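Local coordinates for protein thymidylate synthase thyX (Helicobacter pylori, PDB 3N3Y) that probably catalyses the FAD-dependent reductive methylation of dUMP to dTMP, with methylenetetrahydrofolate as methyl donor and NADPH as reductant, working as a homotetramer, at residues T17-A22 with K42-I47; V50-I53 with T59-H62; E138-L143 with D152-A157. One frame throughout, in Å; residues are numbered along the deposited sequence.

Contact 1: T17-A22 with K42-I47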
loop_
_atom_site.group_PDB
_atom_site.type_symbol
_atom_site.label_atom_id
_atom_site.label_comp_id
_atom_site.label_asym_id
_atom_site.label_seq_id
_atom_site.Cartn_x
_atom_site.Cartn_y
_atom_site.Cartn_z
ATOM N N THR A 17 -8.527 -18.718 -1.925
ATOM C CA THR A 17 -8.313 -18.754 -3.356
ATOM C C THR A 17 -7.711 -20.098 -3.734
ATOM O O THR A 17 -6.677 -20.495 -3.186
ATOM C CB THR A 17 -7.350 -17.628 -3.802
ATOM O OG1 THR A 17 -7.944 -16.349 -3.545
ATOM C CG2 THR A 17 -7.067 -17.731 -5.283
ATOM N N PRO A 18 -8.357 -20.806 -4.672
ATOM C CA PRO A 18 -7.819 -22.082 -5.159
ATOM C C PRO A 18 -6.360 -21.892 -5.530
ATOM O O PRO A 18 -6.035 -20.860 -6.113
ATOM C CB PRO A 18 -8.653 -22.358 -6.417
ATOM C CG PRO A 18 -9.931 -21.648 -6.195
ATOM C CD PRO A 18 -9.613 -20.426 -5.349
ATOM N N LEU A 19 -5.502 -22.844 -5.178
ATOM C CA LEU A 19 -4.072 -22.778 -5.501
ATOM C C LEU A 19 -3.748 -22.592 -6.992
ATOM O O LEU A 19 -2.738 -21.991 -7.345
ATOM C CB LEU A 19 -3.354 -24.045 -5.023
ATOM C CG LEU A 19 -2.753 -24.108 -3.624
ATOM C CD1 LEU A 19 -2.045 -25.442 -3.447
ATOM C CD2 LEU A 19 -1.788 -22.962 -3.398
ATOM N N ASP A 20 -4.568 -23.154 -7.868
ATOM C CA ASP A 20 -4.271 -23.097 -9.296
ATOM C C ASP A 20 -4.198 -21.647 -9.771
ATOM O O ASP A 20 -3.472 -21.342 -10.711
ATOM C CB ASP A 20 -5.315 -23.866 -10.105
ATOM C CG ASP A 20 -6.721 -23.322 -9.896
ATOM O OD1 ASP A 20 -7.186 -22.515 -10.744
ATOM O OD2 ASP A 20 -7.353 -23.693 -8.870
ATOM N N ILE A 21 -4.949 -20.755 -9.128
ATOM C CA ILE A 21 -4.837 -19.339 -9.454
ATOM C C ILE A 21 -3.374 -18.906 -9.391
ATOM O O ILE A 21 -2.879 -18.201 -10.276
ATOM C CB ILE A 21 -5.683 -18.448 -8.531
ATOM C CG1 ILE A 21 -7.169 -18.737 -8.738
ATOM C CG2 ILE A 21 -5.398 -16.983 -8.803
ATOM C CD1 ILE A 21 -7.544 -18.898 -10.184
ATOM N N ALA A 22 -2.679 -19.350 -8.351
ATOM C CA ALA A 22 -1.277 -19.006 -8.174
ATOM C C ALA A 22 -0.405 -19.617 -9.259
ATOM O O ALA A 22 0.375 -18.910 -9.886
ATOM C CB ALA A 22 -0.792 -19.416 -6.798
ATOM N N LYS A 42 3.286 -31.175 -9.478
ATOM C CA LYS A 42 4.294 -30.306 -10.089
ATOM C C LYS A 42 3.841 -28.847 -10.115
ATOM O O LYS A 42 4.663 -27.937 -10.017
ATOM C CB LYS A 42 4.664 -30.767 -11.503
ATOM C CG LYS A 42 5.326 -32.132 -11.549
ATOM C CD LYS A 42 6.125 -32.324 -12.825
ATOM C CE LYS A 42 7.331 -31.388 -12.869
ATOM N NZ LYS A 42 8.311 -31.642 -11.767
ATOM N N ASP A 43 2.538 -28.624 -10.254
ATOM C CA ASP A 43 2.007 -27.266 -10.163
ATOM C C ASP A 43 2.104 -26.746 -8.721
ATOM O O ASP A 43 2.500 -25.595 -8.506
ATOM C CB ASP A 43 0.570 -27.186 -10.702
ATOM C CG ASP A 43 0.515 -27.164 -12.238
ATOM O OD1 ASP A 43 1.577 -26.967 -12.873
ATOM O OD2 ASP A 43 -0.587 -27.336 -12.813
ATOM N N LYS A 44 1.756 -27.593 -7.743
ATOM C CA LYS A 44 1.872 -27.215 -6.330
ATOM C C LYS A 44 3.320 -26.925 -5.987
ATOM O O LYS A 44 3.625 -25.980 -5.267
ATOM C CB LYS A 44 1.369 -28.323 -5.393
ATOM C CG LYS A 44 -0.140 -28.463 -5.276
ATOM C CD LYS A 44 -0.481 -29.577 -4.284
ATOM C CE LYS A 44 0.368 -30.824 -4.560
ATOM N NZ LYS A 44 0.102 -31.963 -3.632
ATOM N N GLU A 45 4.214 -27.759 -6.503
ATOM C CA GLU A 45 5.628 -27.604 -6.230
ATOM C C GLU A 45 6.114 -26.257 -6.726
ATOM O O GLU A 45 6.935 -25.607 -6.076
ATOM C CB GLU A 45 6.419 -28.723 -6.899
ATOM C CG GLU A 45 7.867 -28.379 -7.154
ATOM C CD GLU A 45 8.660 -28.160 -5.873
ATOM O OE1 GLU A 45 8.051 -28.170 -4.776
ATOM O OE2 GLU A 45 9.899 -27.982 -5.968
ATOM N N LEU A 46 5.596 -25.839 -7.877
ATOM C CA LEU A 46 6.011 -24.588 -8.512
ATOM C C LEU A 46 5.680 -23.345 -7.671
ATOM O O LEU A 46 6.491 -22.420 -7.565
ATOM C CB LEU A 46 5.385 -24.466 -9.909
ATOM C CG LEU A 46 5.577 -23.129 -10.640
ATOM C CD1 LEU A 46 7.001 -22.979 -11.168
ATOM C CD2 LEU A 46 4.573 -23.004 -11.764
ATOM N N ILE A 47 4.492 -23.333 -7.073
ATOM C CA ILE A 47 4.066 -22.209 -6.257
ATOM C C ILE A 47 5.045 -22.012 -5.110
ATOM O O ILE A 47 5.451 -20.893 -4.794
ATOM C CB ILE A 47 2.650 -22.428 -5.704
ATOM C CG1 ILE A 47 1.656 -22.582 -6.855
ATOM C CG2 ILE A 47 2.256 -21.270 -4.796
ATOM C CD1 ILE A 47 0.249 -22.928 -6.423
#
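Ile-47 meets Leu-19 and Ala-22 through the far end of its longer branch. Ile-47 CD1 comes closest to the backbone, 3.3 Å from Leu-19 O. The same methyl of Ile-47 lies 3.6 Å from Leu-19 CD2, and Ala-22 CB packs against it. Two torsions account for this reach: CG1 of Ile-47 stands anti to the carbonyl carbon (chi1 -60°) and the chain then runs extended to CD1. Its shorter branch, CG2, comes up alongside Ala-22 CB. The other methyl of Leu-19 serves a different neighbour, Leu-19 CD1 lying 4.0 Å from Lys-44 CG; here only the aliphatic part of the lysine takes part, and its amino end leads away from the contact. The fold context is that of two helices, 20-30 and 41-51, packing through small and branched apolar side chains, here at the start of the first, just after strand 10-16. Further out, Tyr-208 and His-206 also touch Leu-19, and Ser-23 flanks Ile-47 one residue beyond Ala-22. Asp-43, a turn before Ile-47, ties the two helices together by a salt bridge to Arg-27, while Pro-18, just ahead of Leu-19, touches a bound dUMP.

Contact 2: V50-I53 with T59-H62; sequences VGNI and TLEH. With FAD (flavin-adenine dinucleotide), chain K.
Leu-60 lies against the backbone of Gly-51, and this is the close-packed part of the contact. Leu-60 CD1 comes to 3.1 Å from Gly-51 O. Leu-60 CG sits 3.8 Å from Gly-51 CA, the branch point resting near the alpha carbon, so that the leucine packs on bare backbone. CG of Leu-60 is anti to its own carbonyl carbon (chi1 -68°), which carries the side chain towards Gly-51. Beside it, Thr-59 OG1 stands 4.1 Å from Gly-51 CA, a looser approach, and that hydroxyl is hydrogen-bonded to the backbone O of His-56. Towards solvent the contact thins out: exposed Asn-52 reaches Leu-60 only at the margin, and Gln-176 of helix 172-182 touches both of them. Glu-61, the next residue, turns to the cofactor, with Glu-61 OE2 lying 3.3 Å from C6A of the FAD adenine. Its carboxylate is also held by salt bridges to Arg-173 and to Arg-84 of a third subunit. The 50-53 segment packed against the 3-10 segment 59-62 thus forms part of the surroundings of the ThyX flavin site, in which three monomers build each FAD pocket.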
loop_
_atom_site.group_PDB
_atom_site.type_symbol
_atom_site.label_atom_id
_atom_site.label_comp_id
_atom_site.label_asym_id
_atom_site.label_seq_id
_atom_site.Cartn_x
_atom_site.Cartn_y
_atom_site.Cartn_z
ATOM N N VAL A 50 8.988 -20.974 -6.568
ATOM C CA VAL A 50 9.045 -19.607 -7.108
ATOM C C VAL A 50 8.531 -18.569 -6.099
ATOM O O VAL A 50 9.130 -17.508 -5.916
ATOM C CB VAL A 50 8.252 -19.473 -8.454
ATOM C CG1 VAL A 50 8.319 -18.054 -8.980
ATOM C CG2 VAL A 50 8.792 -20.442 -9.506
ATOM N N GLY A 51 7.415 -18.879 -5.450
ATOM C CA GLY A 51 6.868 -18.013 -4.421
ATOM C C GLY A 51 7.879 -17.610 -3.355
ATOM O O GLY A 51 7.707 -16.594 -2.689
ATOM N N ASN A 52 8.944 -18.393 -3.199
ATOM C CA ASN A 52 9.940 -18.122 -2.159
ATOM C C ASN A 52 11.262 -17.544 -2.668
ATOM O O ASN A 52 12.177 -17.317 -1.884
ATOM C CB ASN A 52 10.189 -19.370 -1.310
ATOM C CG ASN A 52 8.964 -19.777 -0.490
ATOM O OD1 ASN A 52 7.997 -19.016 -0.357
ATOM N ND2 ASN A 52 9.003 -20.987 0.062
ATOM N N ILE A 53 11.372 -17.330 -3.977
ATOM C CA ILE A 53 12.436 -16.483 -4.499
ATOM C C ILE A 53 11.945 -15.068 -4.258
ATOM O O ILE A 53 10.835 -14.726 -4.676
ATOM C CB ILE A 53 12.643 -16.635 -6.017
ATOM C CG1 ILE A 53 12.717 -18.109 -6.428
ATOM C CG2 ILE A 53 13.892 -15.882 -6.447
ATOM C CD1 ILE A 53 13.731 -18.921 -5.631
ATOM N N THR A 59 4.033 -13.118 -6.894
ATOM C CA THR A 59 3.099 -14.110 -7.439
ATOM C C THR A 59 2.161 -14.680 -6.367
ATOM O O THR A 59 1.046 -15.115 -6.680
ATOM C CB THR A 59 3.834 -15.295 -8.107
ATOM O OG1 THR A 59 4.732 -15.900 -7.161
ATOM C CG2 THR A 59 4.607 -14.820 -9.329
ATOM N N LEU A 60 2.615 -14.689 -5.114
ATOM C CA LEU A 60 1.811 -15.208 -3.998
ATOM C C LEU A 60 0.624 -14.304 -3.658
ATOM O O LEU A 60 -0.344 -14.744 -3.039
ATOM C CB LEU A 60 2.672 -15.374 -2.748
ATOM C CG LEU A 60 3.757 -16.452 -2.786
ATOM C CD1 LEU A 60 4.813 -16.204 -1.705
ATOM C CD2 LEU A 60 3.122 -17.820 -2.613
ATOM N N GLU A 61 0.704 -13.045 -4.073
ATOM C CA GLU A 61 -0.332 -12.076 -3.771
ATOM C C GLU A 61 -1.664 -12.437 -4.404
ATOM O O GLU A 61 -2.693 -11.881 -4.035
ATOM C CB GLU A 61 0.084 -10.691 -4.250
ATOM C CG GLU A 61 1.296 -10.116 -3.546
ATOM C CD GLU A 61 1.758 -8.833 -4.208
ATOM O OE1 GLU A 61 1.064 -8.361 -5.141
ATOM O OE2 GLU A 61 2.815 -8.305 -3.810
ATOM N N HIS A 62 -1.653 -13.361 -5.358
ATOM C CA HIS A 62 -2.906 -13.757 -6.000
ATOM C C HIS A 62 -3.756 -14.644 -5.107
ATOM O O HIS A 62 -4.954 -14.777 -5.338
ATOM C CB HIS A 62 -2.658 -14.453 -7.344
ATOM C CG HIS A 62 -1.939 -13.598 -8.336
ATOM N ND1 HIS A 62 -2.585 -12.659 -9.107
ATOM C CD2 HIS A 62 -0.627 -13.521 -8.666
ATOM C CE1 HIS A 62 -1.703 -12.048 -9.880
ATOM N NE2 HIS A 62 -0.508 -12.554 -9.632
HETATM P PA FAD K . 6.935 -2.926 -4.107
HETATM O O1A FAD K . 7.525 -1.532 -4.078
HETATM O O2A FAD K . 5.735 -3.063 -5.018
HETATM O O5B FAD K . 6.512 -3.347 -2.626
HETATM C C5B FAD K . 7.402 -3.130 -1.555
HETATM C C4B FAD K . 7.097 -4.186 -0.508
HETATM O O4B FAD K . 5.768 -4.002 -0.057
HETATM C C3B FAD K . 7.150 -5.588 -1.118
HETATM O O3B FAD K . 8.427 -6.168 -0.988
HETATM C C2B FAD K . 6.081 -6.338 -0.353
HETATM O O2B FAD K . 6.607 -6.768 0.877
HETATM C C1B FAD K . 5.102 -5.246 0.016
HETATM N N9A FAD K . 3.886 -5.194 -0.813
HETATM C C8A FAD K . 3.512 -4.193 -1.676
HETATM N N7A FAD K . 2.312 -4.522 -2.202
HETATM C C5A FAD K . 1.926 -5.719 -1.688
HETATM C C6A FAD K . 0.806 -6.522 -1.883
HETATM N N6A FAD K . -0.242 -6.063 -2.563
HETATM N N1A FAD K . 0.701 -7.710 -1.195
HETATM C C2A FAD K . 1.697 -8.110 -0.333
HETATM N N3A FAD K . 2.805 -7.320 -0.153
HETATM C C4A FAD K . 2.907 -6.147 -0.811
HETATM N N1 FAD K . 7.077 -9.209 -12.727
HETATM C C2 FAD K . 6.305 -9.936 -13.614
HETATM O O2 FAD K . 5.099 -9.780 -13.658
HETATM N N3 FAD K . 6.887 -10.851 -14.463
HETATM C C4 FAD K . 8.247 -11.052 -14.444
HETATM O O4 FAD K . 8.731 -11.876 -15.208
HETATM C C4X FAD K . 9.048 -10.326 -13.563
HETATM N N5 FAD K . 10.418 -10.528 -13.540
HETATM C C5X FAD K . 11.187 -9.785 -12.662
HETATM C C6 FAD K . 12.562 -9.973 -12.636
HETATM C C7 FAD K . 13.354 -9.243 -11.764
HETATM C C7M FAD K . 14.842 -9.459 -11.752
HETATM C C8 FAD K . 12.763 -8.317 -10.899
HETATM C C8M FAD K . 13.621 -7.531 -9.950
HETATM C C9 FAD K . 11.383 -8.123 -10.910
HETATM C C9A FAD K . 10.588 -8.857 -11.791
HETATM N N10 FAD K . 9.216 -8.667 -11.815
HETATM C C10 FAD K . 8.450 -9.400 -12.700
HETATM C "C1'" FAD K . 8.544 -7.648 -10.926
HETATM C "C2'" FAD K . 8.317 -8.101 -9.490
HETATM O "O2'" FAD K . 7.479 -9.241 -9.470
HETATM C "C3'" FAD K . 7.691 -6.977 -8.656
HETATM O "O3'" FAD K . 6.405 -6.630 -9.124
HETATM C "C4'" FAD K . 8.557 -5.721 -8.591
HETATM O "O4'" FAD K . 9.894 -6.107 -8.412
HETATM C "C5'" FAD K . 8.217 -4.919 -7.352
HETATM O "O5'" FAD K . 8.700 -5.662 -6.239
HETATM P P FAD K . 8.043 -5.496 -4.774
HETATM O O1P FAD K . 8.875 -6.224 -3.740
HETATM O O2P FAD K . 6.628 -6.000 -4.815
HETATM O O3P FAD K . 8.162 -3.914 -4.478
#

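Contact 3: E138-L143 with D152-A157. With UMP (2'-deoxyuridine 5'-monophosphate), chain G.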
loop_
_atom_site.group_PDB
_atom_site.type_symbol
_atom_site.label_atom_id
_atom_site.label_comp_id
_atom_site.label_asym_id
_atom_site.label_seq_id
_atom_site.Cartn_x
_atom_site.Cartn_y
_atom_site.Cartn_z
ATOM N N GLU A 138 -15.806 -4.133 35.553
ATOM C CA GLU A 138 -16.895 -3.765 36.454
ATOM C C GLU A 138 -17.125 -2.245 36.474
ATOM O O GLU A 138 -18.249 -1.797 36.317
ATOM C CB GLU A 138 -16.673 -4.332 37.869
ATOM C CG GLU A 138 -17.780 -3.978 38.871
ATOM C CD GLU A 138 -19.155 -4.564 38.511
ATOM O OE1 GLU A 138 -19.232 -5.474 37.652
ATOM O OE2 GLU A 138 -20.163 -4.118 39.101
ATOM N N ASN A 139 -16.067 -1.455 36.644
ATOM C CA ASN A 139 -16.215 0.000 36.530
ATOM C C ASN A 139 -16.832 0.443 35.202
ATOM O O ASN A 139 -17.673 1.349 35.179
ATOM C CB ASN A 139 -14.893 0.717 36.778
ATOM C CG ASN A 139 -14.505 0.704 38.247
ATOM O OD1 ASN A 139 -13.329 0.795 38.608
ATOM N ND2 ASN A 139 -15.496 0.572 39.095
ATOM N N LEU A 140 -16.416 -0.200 34.109
ATOM C CA LEU A 140 -16.958 0.081 32.781
ATOM C C LEU A 140 -18.451 -0.225 32.751
ATOM O O LEU A 140 -19.245 0.554 32.228
ATOM C CB LEU A 140 -16.246 -0.769 31.722
ATOM C CG LEU A 140 -16.593 -0.525 30.242
ATOM C CD1 LEU A 140 -16.311 0.919 29.867
ATOM C CD2 LEU A 140 -15.844 -1.487 29.303
ATOM N N ARG A 141 -18.823 -1.372 33.315
ATOM C CA ARG A 141 -20.225 -1.777 33.379
ATOM C C ARG A 141 -21.054 -0.739 34.128
ATOM O O ARG A 141 -22.110 -0.330 33.660
ATOM C CB ARG A 141 -20.396 -3.152 34.034
ATOM C CG ARG A 141 -21.823 -3.658 33.957
ATOM C CD ARG A 141 -22.120 -4.737 34.965
ATOM N NE ARG A 141 -22.000 -4.286 36.354
ATOM C CZ ARG A 141 -22.974 -3.697 37.046
ATOM N NH1 ARG A 141 -24.149 -3.454 36.480
ATOM N NH2 ARG A 141 -22.766 -3.342 38.307
ATOM N N VAL A 142 -20.558 -0.305 35.281
ATOM C CA VAL A 142 -21.221 0.737 36.049
ATOM C C VAL A 142 -21.412 2.055 35.262
ATOM O O VAL A 142 -22.497 2.638 35.285
ATOM C CB VAL A 142 -20.507 0.970 37.396
ATOM C CG1 VAL A 142 -21.019 2.233 38.084
ATOM C CG2 VAL A 142 -20.686 -0.262 38.308
ATOM N N LEU A 143 -20.377 2.514 34.558
ATOM C CA LEU A 143 -20.485 3.756 33.791
ATOM C C LEU A 143 -21.631 3.688 32.805
ATOM O O LEU A 143 -22.406 4.635 32.665
ATOM C CB LEU A 143 -19.196 4.049 33.024
ATOM C CG LEU A 143 -17.962 4.377 33.868
ATOM C CD1 LEU A 143 -16.714 4.414 32.975
ATOM C CD2 LEU A 143 -18.144 5.681 34.629
ATOM N N ASP A 152 -18.901 6.694 23.513
ATOM C CA ASP A 152 -17.741 7.519 23.143
ATOM C C ASP A 152 -16.906 8.022 24.327
ATOM O O ASP A 152 -15.719 8.313 24.166
ATOM C CB ASP A 152 -18.163 8.732 22.286
ATOM C CG ASP A 152 -18.310 8.394 20.796
ATOM O OD1 ASP A 152 -18.277 7.188 20.440
ATOM O OD2 ASP A 152 -18.460 9.340 19.975
ATOM N N LEU A 153 -17.538 8.154 25.491
ATOM C CA LEU A 153 -16.870 8.610 26.702
ATOM C C LEU A 153 -16.493 7.414 27.551
ATOM O O LEU A 153 -15.389 7.339 28.092
ATOM C CB LEU A 153 -17.781 9.533 27.535
ATOM C CG LEU A 153 -18.257 10.820 26.865
ATOM C CD1 LEU A 153 -19.187 11.597 27.794
ATOM C CD2 LEU A 153 -17.072 11.679 26.420
ATOM N N ALA A 154 -17.414 6.473 27.671
ATOM C CA ALA A 154 -17.173 5.339 28.545
ATOM C C ALA A 154 -15.978 4.504 28.062
ATOM O O ALA A 154 -15.182 4.036 28.875
ATOM C CB ALA A 154 -18.431 4.496 28.700
ATOM N N LYS A 155 -15.829 4.354 26.745
ATOM C CA LYS A 155 -14.728 3.553 26.190
ATOM C C LYS A 155 -13.325 3.927 26.728
ATOM O O LYS A 155 -12.414 3.114 26.675
ATOM C CB LYS A 155 -14.754 3.558 24.650
ATOM C CG LYS A 155 -14.376 4.897 24.024
ATOM C CD LYS A 155 -14.629 4.921 22.519
ATOM C CE LYS A 155 -13.347 4.663 21.716
ATOM N NZ LYS A 155 -12.864 3.259 21.844
ATOM N N TYR A 156 -13.172 5.141 27.261
ATOM C CA TYR A 156 -11.935 5.581 27.913
ATOM C C TYR A 156 -11.566 4.786 29.169
ATOM O O TYR A 156 -10.402 4.744 29.563
ATOM C CB TYR A 156 -11.981 7.090 28.207
ATOM C CG TYR A 156 -11.727 7.850 26.935
ATOM C CD1 TYR A 156 -12.738 7.997 25.986
ATOM C CD2 TYR A 156 -10.460 8.354 26.636
ATOM C CE1 TYR A 156 -12.508 8.651 24.776
ATOM C CE2 TYR A 156 -10.218 9.008 25.429
ATOM C CZ TYR A 156 -11.251 9.150 24.500
ATOM O OH TYR A 156 -11.042 9.797 23.286
ATOM N N ALA A 157 -12.546 4.132 29.775
ATOM C CA ALA A 157 -12.287 3.343 30.973
ATOM C C ALA A 157 -12.047 1.863 30.662
ATOM O O ALA A 157 -11.813 1.073 31.551
ATOM C CB ALA A 157 -13.441 3.488 31.944
HETATM N N1 UMP G . -12.581 2.552 14.063
HETATM C C2 UMP G . -12.025 3.755 13.677
HETATM N N3 UMP G . -12.742 4.921 13.873
HETATM C C4 UMP G . -13.999 4.874 14.458
HETATM C C5 UMP G . -14.559 3.656 14.846
HETATM C C6 UMP G . -13.826 2.498 14.643
HETATM O O2 UMP G . -10.901 3.777 13.162
HETATM O O4 UMP G . -14.616 5.917 14.635
HETATM C "C1'" UMP G . -11.796 1.330 13.876
HETATM C "C2'" UMP G . -10.693 1.338 14.934
HETATM C "C3'" UMP G . -10.691 -0.084 15.460
HETATM C "C4'" UMP G . -12.107 -0.577 15.209
HETATM O "O3'" UMP G . -9.794 -0.855 14.699
HETATM O "O4'" UMP G . -12.592 0.190 14.124
HETATM C "C5'" UMP G . -13.020 -0.361 16.425
HETATM O "O5'" UMP G . -12.748 0.912 16.971
HETATM P P UMP G . -13.552 1.591 18.186
HETATM O OP1 UMP G . -13.375 0.673 19.354
HETATM O OP2 UMP G . -15.001 1.816 17.815
HETATM O OP3 UMP G . -12.966 2.934 18.472
#
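The dUMP phosphate site of ThyX includes Lys-155, and the short helical element that bears it, helix 151-154 running into a 3-10 turn at 155-157, packs on the long helix 127-145 as a helical hairpin. Four apolar side chains make the join, two leucines on the long helix and two alanines on the short one. Leu-143 sets its CD1 methyl against Ala-157 CB at 3.6 Å, and nearer the backbone its own CB faces Ala-154 CB at 4.4 Å. Leu-140 works a turn earlier: with CG anti to its backbone N (chi1 -175°), the side chain swings towards the short helix and brings CD1 to 3.5 Å from Ala-154 O. That carbonyl already accepts the backbone N-H of Ala-157, so the methyl packs beside an oxygen engaged in the 3-10 turn. The small alanines let the two backbones come close, Leu-140 CA to Ala-157 CA being 6.0 Å.

Elsewhere on the long helix, Glu-138 and Arg-141 form a salt bridge in which Arg-141 NH2 reaches Glu-138 OE2 at 2.8 Å; the oxygen lies in the guanidinium plane, but is met on its syn side with the donor tilted 30° out of the carboxylate plane. A fourth subunit packs against this region, its Met-132 touching Leu-143 and its Glu-190 hydrogen-bonded to the hydroxyl of Tyr-156.

Lys-155, between the two alanines in sequence, leaves the backbone away from the long helix. Its ammonium group is also hydrogen-bonded to Ser-93 and lies close to Arg-74, both of which are hydrogen-bonded to the same dUMP, so the gathered positive charge probably serves the anion. The chain bends at chi3 and chi4 to bring Lys-155 NZ to dUMP OP3, a weak hydrogen bond of 3.4 Å.

Contacts 1, 2 and 3 come in sequence without interleaving. The first two are neighbours, their centres about 10 Å apart, and share helix 41-51; they touch where Ile-47 CG2 lies 4.2 Å from Leu-60 CD2, and both reach the second subunit. Contact 3 stands on the far side of the chain's centre, about 49 Å from the centre of contact 1 and 46 Å from that of contact 2, with the chain's antiparallel sheet lying between them in space. One subunit therefore offers a flavin-binding residue and a dUMP-touching proline at one end, and a lysine at a dUMP phosphate at the other, in keeping with a tetramer whose FAD sites are assembled from three monomers.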